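Local coordinates for CRISPR-associated endonuclease Cas1 (Thermotoga maritima, PDB 4XTK), which probably acts as a metal-dependent endonuclease that cuts double-stranded DNA in CRISPR adaptive immunity, working as a homodimer together with Cas2, at residues R106-R111 with E313-G318; E112-S117 with G218-T223; S168-E173 with L246-V251; T202-L207 with D233-F238. All coordinates share one frame; numbering follows the deposited sequence.

All four contacts are made by helices and loops that follow the N-terminal sheets in the chain. Interactions 1 and 2 share helix 103-127, with centres about 10 Å apart, and they touch directly. Interactions 3 and 4 share helix 230-252 but lie about 23 Å apart between centres. Interaction 2 also touches interaction 4, their centres about 12 Å apart, where H221 of the 218-223 loop reaches helix 230-252. Along the chain, interaction 1 spans the other three, and interaction 2 alternates with both 3 and 4. Residues far apart in sequence thus converge on the probable metal site near interactions 2 and 4, while interaction 3 packs the far end of helix 230-252.

Interaction 1: residues R106-R111 with E313-G318; sequences RMLIAR and EKHLIG
I109 reaches from helix 103-127 to H315 and L316 on the last turn of helix 301-316. Its CB already points toward that helix. From there, with chi1 at -61°, CG1 stands anti to the carbonyl carbon and meets the H315 imidazole. The distance from I109 CG1 to H315 NE2 is 3.4 Å, and CD2 of the same ring lies 3.6 Å from CG1. The approach is slanted, neither squarely over the ring face nor at its edge. The chain then runs on extended to CD1, which stays beside the imidazole, 3.8 Å from H315 CD2, and also touches L316, with I109 CD1 to L316 CD2 at 4.1 Å. The other branch, CG2, packs instead on Y219. L108 comes to H315 from a different direction, its CD2 lying near the ring plane at the edge, 4.2 Å from H315 CE1.

The imidazole is fixed from its other nitrogen. H315 ND1 is hydrogen-bonded to the backbone N of F322, and the F322 ring stacks on the imidazole. Since that backbone N can only donate, the proton of a neutral H315 would probably sit on NE2, against I109. On the far flank of helix 103-127, M107 and A110 pack on helix 148-166. Helix 93-101 closes the contact from another side, with H99 on I109 and Q96 on L316.

Interaction 2: residues E112-S117 with G218-T223; sequences EIVSRS and GYLHET
L220 spreads its two methyls over I113 and V114 of helix 103-127, and the contact between the segments is wholly apolar. CG stands anti to the backbone N (chi1 -176°), carrying the leucine fork to the helix. One prong, L220 CD1, lies 3.7 Å from V114 CG2. The other prong, CD2, is 3.8 Å from I113 CG2 and 4.0 Å from V114 CG2. The leucine and V114 side chains meet at about a right angle, and one valine methyl, CG2, touches both prongs.

Polar bonds hold the loop's shape instead. Within it, G218 N donates to T223 OG1 at 3.0 Å, a bent bond with an N-H...O angle of 131° that draws the two ends of 218-223 together. D233 of helix 230-252 accepts from the backbone N of Y219 and of L220 through OD2, while its OD1 bonds H221 ND1. M152 of helix 148-166 also packs on L220.

H221 is by similarity a manganese ligand, as are E155 and E236; the side chain of E155 is about 4 Å from that of V114, and that of E236 about 4 Å from that of I113. Nonpolar packing of L220 on the helix and directional bonds to D233 thus together probably set the position of the probable metal-binding histidine.

Interaction 3: residues S168-E173 with L246-V251; sequences SLVSDE and LFLNLV
The side chain of L248, on helix 230-252, lies slantwise against both L169 and V170 of the 168-173 loop. Its CG stands anti to the carbonyl carbon (chi1 -75°) and the chain runs on extended, so the forked end leans toward the loop although the CB bond itself does not point there. The two methyls divide the work. L248 CD1 meets L169 CD1 methyl to methyl at 3.7 Å. L248 CD2 settles between the two loop residues, 3.9 Å from L169 CB and 3.9 Å from V170 CG2.

F247, one residue earlier, is set differently. V170 crosses it at about a right angle, presenting the same methyl that L248 uses. V170 CG2 is 4.0 Å from F247 CE2, and CZ of that ring is 4.1 Å from the methyl, an oblique approach to the CE2-CZ side of the ring, neither over its face nor at its edge. V170 CG2 thus rests against a leucine methyl and an aromatic ring at once. Elsewhere the phenyl packs on A189, L192 and I193 of helix 188-208, which ties the loop contact to the core between these helices. R128 also packs against both L169 and L248.

Polar links flank the packing: L169 O accepts from N252 ND2, just beyond the helical segment, and D172 OD2 makes a salt bridge with R174. Between the segments themselves the contact is made entirely by carbon atoms. Such packing has little directional preference, so the course of the loop probably depends on the bond to N252 as well as on the fit of L169 and V170 against the helix.

Interaction 4: residues T202-L207 with D233-F238; sequences TTVLSL and DIAELF
V204 of helix 188-208 fits its two methyls against consecutive residues of helix 230-252, I234 and A235. Its CB bond points toward that helix. With CG1 anti to the backbone N (chi1 -179°), the branches spread along it. V204 CG1 is 3.8 Å from I234 CB and 4.0 Å from I234 CG2, while V204 CG2 lies 4.1 Å from both A235 CB and A235 CA. The small alanine lets the valine come up to the backbone, and the V204 and A235 CA atoms are 6.5 Å apart. I234 meets it with its branched base, its longer arm leading away.

Behind V204, T203 O takes two donors on the same face of its carbonyl plane: S206 OG at 3.0 Å, tilted 25° from that plane, and the helical L207 N. T203 OG1 is itself hydrogen-bonded to Y282 OH of helix 272-287. Just before this segment on helix 188-208, L200 and Y201 also pack on A235, and F238 rests on L200 and on L304 and I305 of helix 301-316.

Next to A235, but turned from V204, E236 is by similarity a manganese ligand, and its OE1 forms a salt bridge with R159. The packed pair of helices 188-208 and 230-252, the latter carrying this probable metal ligand, is part of the mainly helical C-terminal domain, which houses the nuclease site in Cas1 proteins.

Interaction 1: residues R106-R111 with E313-G318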
loop_
_atom_site.group_PDB
_atom_site.type_symbol
_atom_site.label_atom_id
_atom_site.label_comp_id
_atom_site.label_asym_id
_atom_site.label_seq_id
_atom_site.Cartn_x
_atom_site.Cartn_y
_atom_site.Cartn_z
ATOM N N ARG E 106 0.205 -16.900 -16.900
ATOM C CA ARG E 106 1.341 -16.975 -15.999
ATOM C C ARG E 106 2.542 -17.556 -16.725
ATOM O O ARG E 106 3.663 -17.087 -16.556
ATOM C CB ARG E 106 1.013 -17.816 -14.766
ATOM C CG ARG E 106 2.157 -17.867 -13.774
ATOM C CD ARG E 106 1.853 -18.753 -12.586
ATOM N NE ARG E 106 3.050 -18.986 -11.782
ATOM C CZ ARG E 106 3.161 -19.942 -10.866
ATOM N NH1 ARG E 106 2.146 -20.764 -10.637
ATOM N NH2 ARG E 106 4.289 -20.082 -10.184
ATOM N N MET E 107 2.296 -18.577 -17.540
ATOM C CA MET E 107 3.358 -19.228 -18.289
ATOM C C MET E 107 4.011 -18.252 -19.248
ATOM O O MET E 107 5.232 -18.212 -19.381
ATOM C CB MET E 107 2.826 -20.434 -19.070
ATOM C CG MET E 107 3.106 -21.791 -18.436
ATOM S SD MET E 107 4.847 -22.114 -18.085
ATOM C CE MET E 107 5.614 -21.479 -19.555
ATOM N N LEU E 108 3.176 -17.467 -19.915
ATOM C CA LEU E 108 3.629 -16.470 -20.873
ATOM C C LEU E 108 4.603 -15.467 -20.235
ATOM O O LEU E 108 5.646 -15.151 -20.806
ATOM C CB LEU E 108 2.416 -15.750 -21.456
ATOM C CG LEU E 108 2.542 -15.111 -22.828
ATOM C CD1 LEU E 108 3.167 -16.105 -23.780
ATOM C CD2 LEU E 108 1.155 -14.714 -23.316
ATOM N N ILE E 109 4.262 -14.986 -19.041
ATOM C CA ILE E 109 5.089 -14.017 -18.333
ATOM C C ILE E 109 6.362 -14.667 -17.810
ATOM O O ILE E 109 7.457 -14.115 -17.945
ATOM C CB ILE E 109 4.322 -13.374 -17.157
ATOM C CG1 ILE E 109 3.092 -12.622 -17.677
ATOM C CG2 ILE E 109 5.227 -12.433 -16.361
ATOM C CD1 ILE E 109 2.169 -12.099 -16.580
ATOM N N ALA E 110 6.215 -15.848 -17.219
ATOM C CA ALA E 110 7.359 -16.572 -16.678
ATOM C C ALA E 110 8.335 -16.968 -17.783
ATOM O O ALA E 110 9.549 -16.915 -17.602
ATOM C CB ALA E 110 6.895 -17.803 -15.912
ATOM N N ARG E 111 7.792 -17.357 -18.931
ATOM C CA ARG E 111 8.604 -17.769 -20.065
ATOM C C ARG E 111 9.383 -16.581 -20.617
ATOM O O ARG E 111 10.457 -16.745 -21.194
ATOM C CB ARG E 111 7.725 -18.390 -21.152
ATOM C CG ARG E 111 8.443 -19.352 -22.056
ATOM C CD ARG E 111 7.518 -19.860 -23.136
ATOM N NE ARG E 111 6.627 -20.913 -22.664
ATOM C CZ ARG E 111 6.977 -22.191 -22.585
ATOM N NH1 ARG E 111 8.202 -22.557 -22.922
ATOM N NH2 ARG E 111 6.112 -23.101 -22.159
ATOM N N GLU E 313 4.070 -3.927 -17.166
ATOM C CA GLU E 313 2.871 -3.113 -16.995
ATOM C C GLU E 313 2.040 -3.092 -18.272
ATOM O O GLU E 313 0.818 -3.286 -18.247
ATOM C CB GLU E 313 3.239 -1.681 -16.594
ATOM C CG GLU E 313 3.639 -1.524 -15.133
ATOM C CD GLU E 313 3.955 -0.087 -14.765
ATOM O OE1 GLU E 313 4.713 0.569 -15.513
ATOM O OE2 GLU E 313 3.444 0.392 -13.729
ATOM N N LYS E 314 2.711 -2.859 -19.390
ATOM C CA LYS E 314 2.015 -2.792 -20.659
ATOM C C LYS E 314 1.442 -4.154 -21.019
ATOM O O LYS E 314 0.312 -4.244 -21.498
ATOM C CB LYS E 314 2.944 -2.262 -21.752
ATOM C CG LYS E 314 3.125 -0.753 -21.666
ATOM C CD LYS E 314 3.964 -0.192 -22.803
ATOM C CE LYS E 314 5.338 -0.826 -22.870
ATOM N NZ LYS E 314 6.199 -0.067 -23.817
ATOM N N HIS E 315 2.202 -5.210 -20.752
ATOM C CA HIS E 315 1.725 -6.567 -20.993
ATOM C C HIS E 315 0.444 -6.863 -20.211
ATOM O O HIS E 315 -0.522 -7.397 -20.761
ATOM C CB HIS E 315 2.801 -7.586 -20.625
ATOM C CG HIS E 315 2.328 -9.005 -20.665
ATOM N ND1 HIS E 315 2.178 -9.710 -21.841
ATOM C CD2 HIS E 315 1.962 -9.850 -19.670
ATOM C CE1 HIS E 315 1.751 -10.929 -21.568
ATOM N NE2 HIS E 315 1.614 -11.039 -20.257
ATOM N N LEU E 316 0.442 -6.501 -18.931
ATOM C CA LEU E 316 -0.686 -6.805 -18.059
ATOM C C LEU E 316 -1.987 -6.143 -18.516
ATOM O O LEU E 316 -3.061 -6.717 -18.347
ATOM C CB LEU E 316 -0.373 -6.396 -16.618
ATOM C CG LEU E 316 0.649 -7.288 -15.902
ATOM C CD1 LEU E 316 1.017 -6.722 -14.568
ATOM C CD2 LEU E 316 0.131 -8.668 -15.702
ATOM N N ILE E 317 -1.900 -4.951 -19.097
ATOM C CA ILE E 317 -3.109 -4.248 -19.524
ATOM C C ILE E 317 -3.476 -4.479 -20.992
ATOM O O ILE E 317 -4.421 -3.878 -21.493
ATOM C CB ILE E 317 -2.998 -2.729 -19.292
ATOM C CG1 ILE E 317 -1.934 -2.113 -20.199
ATOM C CG2 ILE E 317 -2.701 -2.438 -17.839
ATOM C CD1 ILE E 317 -1.806 -0.613 -20.037
ATOM N N GLY E 318 -2.732 -5.333 -21.684
ATOM C CA GLY E 318 -3.091 -5.699 -23.045
ATOM C C GLY E 318 -2.469 -4.838 -24.130
ATOM O O GLY E 318 -2.472 -5.209 -25.305
#

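Interaction 2: residues E112-S117 with G218-T223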
loop_
_atom_site.group_PDB
_atom_site.type_symbol
_atom_site.label_atom_id
_atom_site.label_comp_id
_atom_site.label_asym_id
_atom_site.label_seq_id
_atom_site.Cartn_x
_atom_site.Cartn_y
_atom_site.Cartn_z
ATOM N N GLU E 112 8.835 -15.383 -20.429
ATOM C CA GLU E 112 9.503 -14.141 -20.813
ATOM C C GLU E 112 10.711 -13.874 -19.919
ATOM O O GLU E 112 11.787 -13.521 -20.403
ATOM C CB GLU E 112 8.526 -12.962 -20.742
ATOM C CG GLU E 112 9.163 -11.580 -20.875
ATOM C CD GLU E 112 9.679 -11.291 -22.274
ATOM O OE1 GLU E 112 9.350 -12.053 -23.208
ATOM O OE2 GLU E 112 10.408 -10.289 -22.439
ATOM N N ILE E 113 10.510 -14.037 -18.614
ATOM C CA ILE E 113 11.574 -13.893 -17.629
ATOM C C ILE E 113 12.742 -14.811 -17.963
ATOM O O ILE E 113 13.883 -14.373 -18.083
ATOM C CB ILE E 113 11.075 -14.220 -16.210
ATOM C CG1 ILE E 113 9.906 -13.316 -15.823
ATOM C CG2 ILE E 113 12.200 -14.089 -15.199
ATOM C CD1 ILE E 113 10.300 -11.901 -15.614
ATOM N N VAL E 114 12.433 -16.090 -18.126
ATOM C CA VAL E 114 13.440 -17.105 -18.381
ATOM C C VAL E 114 14.180 -16.838 -19.686
ATOM O O VAL E 114 15.407 -16.913 -19.736
ATOM C CB VAL E 114 12.801 -18.511 -18.421
ATOM C CG1 VAL E 114 13.804 -19.551 -18.908
ATOM C CG2 VAL E 114 12.265 -18.875 -17.047
ATOM N N SER E 115 13.426 -16.516 -20.731
ATOM C CA SER E 115 13.997 -16.252 -22.049
ATOM C C SER E 115 15.049 -15.144 -21.989
ATOM O O SER E 115 16.153 -15.292 -22.517
ATOM C CB SER E 115 12.889 -15.875 -23.037
ATOM O OG SER E 115 13.406 -15.670 -24.338
ATOM N N ARG E 116 14.706 -14.042 -21.329
ATOM C CA ARG E 116 15.607 -12.902 -21.236
ATOM C C ARG E 116 16.780 -13.200 -20.305
ATOM O O ARG E 116 17.920 -12.845 -20.608
ATOM C CB ARG E 116 14.845 -11.659 -20.769
ATOM C CG ARG E 116 13.775 -11.174 -21.754
ATOM C CD ARG E 116 14.329 -10.127 -22.721
ATOM N NE ARG E 116 14.960 -9.014 -22.013
ATOM C CZ ARG E 116 16.262 -8.743 -22.049
ATOM N NH1 ARG E 116 17.080 -9.500 -22.771
ATOM N NH2 ARG E 116 16.748 -7.715 -21.366
ATOM N N SER E 117 16.499 -13.856 -19.181
ATOM C CA SER E 117 17.549 -14.287 -18.258
ATOM C C SER E 117 18.617 -15.120 -18.962
ATOM O O SER E 117 19.814 -14.946 -18.725
ATOM C CB SER E 117 16.956 -15.095 -17.101
ATOM O OG SER E 117 16.323 -14.252 -16.158
ATOM N N GLY E 218 4.415 -12.569 -7.877
ATOM C CA GLY E 218 5.352 -12.935 -8.927
ATOM C C GLY E 218 4.822 -14.018 -9.864
ATOM O O GLY E 218 3.687 -14.471 -9.721
ATOM N N TYR E 219 5.649 -14.444 -10.817
ATOM C CA TYR E 219 5.213 -15.339 -11.886
ATOM C C TYR E 219 6.124 -16.549 -12.047
ATOM O O TYR E 219 5.664 -17.695 -11.943
ATOM C CB TYR E 219 5.081 -14.551 -13.190
ATOM C CG TYR E 219 4.002 -13.512 -13.038
ATOM C CD1 TYR E 219 2.660 -13.873 -13.089
ATOM C CD2 TYR E 219 4.317 -12.186 -12.760
ATOM C CE1 TYR E 219 1.660 -12.939 -12.908
ATOM C CE2 TYR E 219 3.324 -11.243 -12.582
ATOM C CZ TYR E 219 1.997 -11.625 -12.657
ATOM O OH TYR E 219 1.010 -10.691 -12.478
ATOM N N LEU E 220 7.398 -16.305 -12.343
ATOM C CA LEU E 220 8.386 -17.380 -12.351
ATOM C C LEU E 220 8.487 -18.006 -10.958
ATOM O O LEU E 220 8.465 -19.228 -10.808
ATOM C CB LEU E 220 9.754 -16.868 -12.811
ATOM C CG LEU E 220 10.807 -17.976 -12.926
ATOM C CD1 LEU E 220 10.317 -19.071 -13.865
ATOM C CD2 LEU E 220 12.183 -17.444 -13.346
ATOM N N HIS E 221 8.600 -17.159 -9.940
ATOM C CA HIS E 221 8.529 -17.615 -8.558
ATOM C C HIS E 221 7.082 -17.821 -8.141
ATOM O O HIS E 221 6.194 -17.064 -8.536
ATOM C CB HIS E 221 9.210 -16.618 -7.621
ATOM C CG HIS E 221 10.680 -16.490 -7.853
ATOM N ND1 HIS E 221 11.209 -15.822 -8.935
ATOM C CD2 HIS E 221 11.741 -16.975 -7.158
ATOM C CE1 HIS E 221 12.529 -15.883 -8.891
ATOM N NE2 HIS E 221 12.872 -16.584 -7.823
ATOM N N GLU E 222 6.846 -18.857 -7.348
ATOM C CA GLU E 222 5.517 -19.114 -6.822
ATOM C C GLU E 222 5.082 -17.956 -5.925
ATOM O O GLU E 222 5.864 -17.471 -5.110
ATOM C CB GLU E 222 5.498 -20.437 -6.048
ATOM C CG GLU E 222 4.107 -20.982 -5.777
ATOM C CD GLU E 222 4.106 -22.136 -4.786
ATOM O OE1 GLU E 222 3.712 -21.919 -3.622
ATOM O OE2 GLU E 222 4.496 -23.259 -5.171
ATOM N N THR E 223 3.835 -17.522 -6.048
ATOM C CA THR E 223 3.366 -16.503 -5.129
ATOM C C THR E 223 2.826 -17.264 -3.930
ATOM O O THR E 223 1.781 -17.904 -3.989
ATOM C CB THR E 223 2.285 -15.585 -5.743
ATOM O OG1 THR E 223 2.835 -14.882 -6.863
ATOM C CG2 THR E 223 1.789 -14.560 -4.716
#

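Interaction 3: residues S168-E173 with L246-V251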
loop_
_atom_site.group_PDB
_atom_site.type_symbol
_atom_site.label_atom_id
_atom_site.label_comp_id
_atom_site.label_asym_id
_atom_site.label_seq_id
_atom_site.Cartn_x
_atom_site.Cartn_y
_atom_site.Cartn_z
ATOM N N SER E 168 35.672 -19.869 -14.674
ATOM C CA SER E 168 36.847 -19.936 -15.538
ATOM C C SER E 168 37.465 -18.552 -15.728
ATOM O O SER E 168 38.563 -18.420 -16.269
ATOM C CB SER E 168 36.493 -20.557 -16.892
ATOM O OG SER E 168 35.549 -19.775 -17.600
ATOM N N LEU E 169 36.754 -17.523 -15.277
ATOM C CA LEU E 169 37.242 -16.150 -15.350
ATOM C C LEU E 169 37.901 -15.707 -14.049
ATOM O O LEU E 169 38.437 -14.604 -13.964
ATOM C CB LEU E 169 36.092 -15.204 -15.692
ATOM C CG LEU E 169 35.472 -15.437 -17.066
ATOM C CD1 LEU E 169 34.213 -14.612 -17.226
ATOM C CD2 LEU E 169 36.481 -15.113 -18.160
ATOM N N VAL E 170 37.863 -16.573 -13.042
ATOM C CA VAL E 170 38.399 -16.238 -11.729
ATOM C C VAL E 170 39.802 -16.802 -11.533
ATOM O O VAL E 170 40.004 -18.013 -11.551
ATOM C CB VAL E 170 37.493 -16.755 -10.607
ATOM C CG1 VAL E 170 38.127 -16.476 -9.260
ATOM C CG2 VAL E 170 36.133 -16.112 -10.702
ATOM N N SER E 171 40.769 -15.912 -11.343
ATOM C CA SER E 171 42.165 -16.308 -11.223
ATOM C C SER E 171 42.470 -17.018 -9.903
ATOM O O SER E 171 43.026 -18.120 -9.897
ATOM C CB SER E 171 43.059 -15.079 -11.376
ATOM O OG SER E 171 42.598 -14.265 -12.441
ATOM N N ASP E 172 42.113 -16.385 -8.790
ATOM C CA ASP E 172 42.360 -16.967 -7.475
ATOM C C ASP E 172 41.279 -17.991 -7.139
ATOM O O ASP E 172 40.101 -17.646 -7.038
ATOM C CB ASP E 172 42.409 -15.873 -6.409
ATOM C CG ASP E 172 43.070 -16.334 -5.127
ATOM O OD1 ASP E 172 43.249 -17.558 -4.953
ATOM O OD2 ASP E 172 43.403 -15.471 -4.288
ATOM N N GLU E 173 41.676 -19.245 -6.942
ATOM C CA GLU E 173 40.683 -20.296 -6.768
ATOM C C GLU E 173 40.025 -20.245 -5.392
ATOM O O GLU E 173 38.942 -20.802 -5.208
ATOM C CB GLU E 173 41.290 -21.679 -7.025
ATOM C CG GLU E 173 42.775 -21.808 -6.765
ATOM C CD GLU E 173 43.293 -23.204 -7.084
ATOM O OE1 GLU E 173 44.021 -23.352 -8.090
ATOM O OE2 GLU E 173 42.976 -24.151 -6.330
ATOM N N LEU E 246 30.211 -7.162 -11.212
ATOM C CA LEU E 246 30.791 -6.584 -10.012
ATOM C C LEU E 246 31.652 -7.605 -9.274
ATOM O O LEU E 246 32.731 -7.280 -8.780
ATOM C CB LEU E 246 29.685 -6.061 -9.103
ATOM C CG LEU E 246 30.050 -5.053 -8.027
ATOM C CD1 LEU E 246 30.709 -3.848 -8.667
ATOM C CD2 LEU E 246 28.790 -4.655 -7.280
ATOM N N PHE E 247 31.171 -8.843 -9.211
ATOM C CA PHE E 247 31.881 -9.915 -8.516
ATOM C C PHE E 247 33.235 -10.202 -9.151
ATOM O O PHE E 247 34.249 -10.294 -8.455
ATOM C CB PHE E 247 31.035 -11.192 -8.486
ATOM C CG PHE E 247 31.838 -12.440 -8.296
ATOM C CD1 PHE E 247 32.428 -12.722 -7.075
ATOM C CD2 PHE E 247 32.012 -13.332 -9.343
ATOM C CE1 PHE E 247 33.182 -13.872 -6.902
ATOM C CE2 PHE E 247 32.764 -14.488 -9.174
ATOM C CZ PHE E 247 33.347 -14.756 -7.953
ATOM N N LEU E 248 33.242 -10.344 -10.473
ATOM C CA LEU E 248 34.474 -10.575 -11.219
ATOM C C LEU E 248 35.446 -9.404 -11.063
ATOM O O LEU E 248 36.610 -9.587 -10.706
ATOM C CB LEU E 248 34.170 -10.803 -12.704
ATOM C CG LEU E 248 33.568 -12.144 -13.135
ATOM C CD1 LEU E 248 33.306 -12.148 -14.636
ATOM C CD2 LEU E 248 34.469 -13.301 -12.742
ATOM N N ASN E 249 34.955 -8.200 -11.332
ATOM C CA ASN E 249 35.795 -7.012 -11.288
ATOM C C ASN E 249 36.450 -6.814 -9.929
ATOM O O ASN E 249 37.635 -6.502 -9.847
ATOM C CB ASN E 249 34.979 -5.772 -11.659
ATOM C CG ASN E 249 34.640 -5.722 -13.135
ATOM O OD1 ASN E 249 35.004 -6.620 -13.897
ATOM N ND2 ASN E 249 33.931 -4.678 -13.544
ATOM N N LEU E 250 35.687 -7.019 -8.863
ATOM C CA LEU E 250 36.204 -6.759 -7.526
ATOM C C LEU E 250 37.218 -7.811 -7.047
ATOM O O LEU E 250 38.220 -7.456 -6.421
ATOM C CB LEU E 250 35.041 -6.640 -6.538
ATOM C CG LEU E 250 34.245 -5.336 -6.704
ATOM C CD1 LEU E 250 33.076 -5.265 -5.733
ATOM C CD2 LEU E 250 35.147 -4.115 -6.547
ATOM N N VAL E 251 36.983 -9.092 -7.340
ATOM C CA VAL E 251 37.902 -10.132 -6.871
ATOM C C VAL E 251 39.151 -10.230 -7.734
ATOM O O VAL E 251 40.214 -10.596 -7.240
ATOM C CB VAL E 251 37.243 -11.541 -6.807
ATOM C CG1 VAL E 251 36.028 -11.518 -5.902
ATOM C CG2 VAL E 251 36.898 -12.070 -8.199
#

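Interaction 4: residues T202-L207 with D233-F238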
loop_
_atom_site.group_PDB
_atom_site.type_symbol
_atom_site.label_atom_id
_atom_site.label_comp_id
_atom_site.label_asym_id
_atom_site.label_seq_id
_atom_site.Cartn_x
_atom_site.Cartn_y
_atom_site.Cartn_z
ATOM N N THR E 202 16.593 -5.689 -3.459
ATOM C CA THR E 202 16.087 -4.499 -2.793
ATOM C C THR E 202 15.912 -3.379 -3.804
ATOM O O THR E 202 14.978 -2.583 -3.715
ATOM C CB THR E 202 17.027 -4.059 -1.648
ATOM O OG1 THR E 202 16.972 -5.034 -0.606
ATOM C CG2 THR E 202 16.623 -2.705 -1.074
ATOM N N THR E 203 16.811 -3.336 -4.779
ATOM C CA THR E 203 16.784 -2.288 -5.780
ATOM C C THR E 203 15.559 -2.429 -6.659
ATOM O O THR E 203 14.822 -1.460 -6.865
ATOM C CB THR E 203 18.040 -2.308 -6.651
ATOM O OG1 THR E 203 19.184 -2.035 -5.832
ATOM C CG2 THR E 203 17.941 -1.262 -7.748
ATOM N N VAL E 204 15.342 -3.639 -7.169
ATOM C CA VAL E 204 14.174 -3.908 -7.995
ATOM C C VAL E 204 12.897 -3.611 -7.216
ATOM O O VAL E 204 11.951 -3.026 -7.757
ATOM C CB VAL E 204 14.142 -5.363 -8.483
ATOM C CG1 VAL E 204 12.924 -5.588 -9.371
ATOM C CG2 VAL E 204 15.425 -5.700 -9.230
ATOM N N LEU E 205 12.892 -3.992 -5.939
ATOM C CA LEU E 205 11.740 -3.765 -5.066
ATOM C C LEU E 205 11.364 -2.289 -4.938
ATOM O O LEU E 205 10.191 -1.925 -5.058
ATOM C CB LEU E 205 12.001 -4.338 -3.675
ATOM C CG LEU E 205 10.838 -4.178 -2.699
ATOM C CD1 LEU E 205 9.565 -4.768 -3.295
ATOM C CD2 LEU E 205 11.153 -4.819 -1.359
ATOM N N SER E 206 12.354 -1.438 -4.693
ATOM C CA SER E 206 12.070 -0.024 -4.514
ATOM C C SER E 206 11.575 0.578 -5.830
ATOM O O SER E 206 10.739 1.480 -5.830
ATOM C CB SER E 206 13.300 0.733 -3.990
ATOM O OG SER E 206 14.335 0.786 -4.954
ATOM N N LEU E 207 12.078 0.064 -6.948
ATOM C CA LEU E 207 11.653 0.564 -8.250
ATOM C C LEU E 207 10.223 0.130 -8.579
ATOM O O LEU E 207 9.482 0.866 -9.233
ATOM C CB LEU E 207 12.623 0.109 -9.346
ATOM C CG LEU E 207 13.987 0.814 -9.315
ATOM C CD1 LEU E 207 14.876 0.350 -10.456
ATOM C CD2 LEU E 207 13.847 2.345 -9.323
ATOM N N ASP E 233 11.631 -12.206 -9.570
ATOM C CA ASP E 233 11.455 -12.488 -10.993
ATOM C C ASP E 233 12.288 -11.555 -11.881
ATOM O O ASP E 233 13.087 -12.002 -12.710
ATOM C CB ASP E 233 9.978 -12.368 -11.373
ATOM C CG ASP E 233 9.190 -13.628 -11.083
ATOM O OD1 ASP E 233 9.702 -14.511 -10.361
ATOM O OD2 ASP E 233 8.047 -13.726 -11.574
ATOM N N ILE E 234 12.097 -10.252 -11.699
ATOM C CA ILE E 234 12.759 -9.260 -12.537
ATOM C C ILE E 234 14.283 -9.258 -12.328
ATOM O O ILE E 234 15.046 -9.141 -13.291
ATOM C CB ILE E 234 12.169 -7.851 -12.272
ATOM C CG1 ILE E 234 10.669 -7.855 -12.565
ATOM C CG2 ILE E 234 12.842 -6.797 -13.135
ATOM C CD1 ILE E 234 10.333 -8.197 -14.010
ATOM N N ALA E 235 14.720 -9.422 -11.081
ATOM C CA ALA E 235 16.149 -9.468 -10.761
ATOM C C ALA E 235 16.907 -10.547 -11.542
ATOM O O ALA E 235 18.114 -10.433 -11.748
ATOM C CB ALA E 235 16.347 -9.684 -9.270
ATOM N N GLU E 236 16.203 -11.589 -11.975
ATOM C CA GLU E 236 16.842 -12.674 -12.718
ATOM C C GLU E 236 17.493 -12.173 -14.007
ATOM O O GLU E 236 18.467 -12.748 -14.486
ATOM C CB GLU E 236 15.832 -13.781 -13.043
ATOM C CG GLU E 236 15.181 -14.444 -11.831
ATOM C CD GLU E 236 16.108 -15.384 -11.063
ATOM O OE1 GLU E 236 17.341 -15.310 -11.244
ATOM O OE2 GLU E 236 15.591 -16.207 -10.270
ATOM N N LEU E 237 16.955 -11.091 -14.553
ATOM C CA LEU E 237 17.461 -10.539 -15.800
ATOM C C LEU E 237 18.767 -9.786 -15.603
ATOM O O LEU E 237 19.601 -9.720 -16.505
ATOM C CB LEU E 237 16.429 -9.598 -16.426
ATOM C CG LEU E 237 15.302 -10.189 -17.276
ATOM C CD1 LEU E 237 14.342 -11.023 -16.442
ATOM C CD2 LEU E 237 14.561 -9.077 -18.003
ATOM N N PHE E 238 18.900 -9.151 -14.445
ATOM C CA PHE E 238 19.999 -8.222 -14.223
ATOM C C PHE E 238 21.150 -8.754 -13.377
ATOM O O PHE E 238 22.116 -8.031 -13.120
ATOM C CB PHE E 238 19.426 -6.942 -13.633
ATOM C CG PHE E 238 18.383 -6.322 -14.502
ATOM C CD1 PHE E 238 18.743 -5.462 -15.521
ATOM C CD2 PHE E 238 17.043 -6.646 -14.342
ATOM C CE1 PHE E 238 17.788 -4.909 -16.347
ATOM C CE2 PHE E 238 16.086 -6.100 -15.159
ATOM C CZ PHE E 238 16.457 -5.230 -16.166
#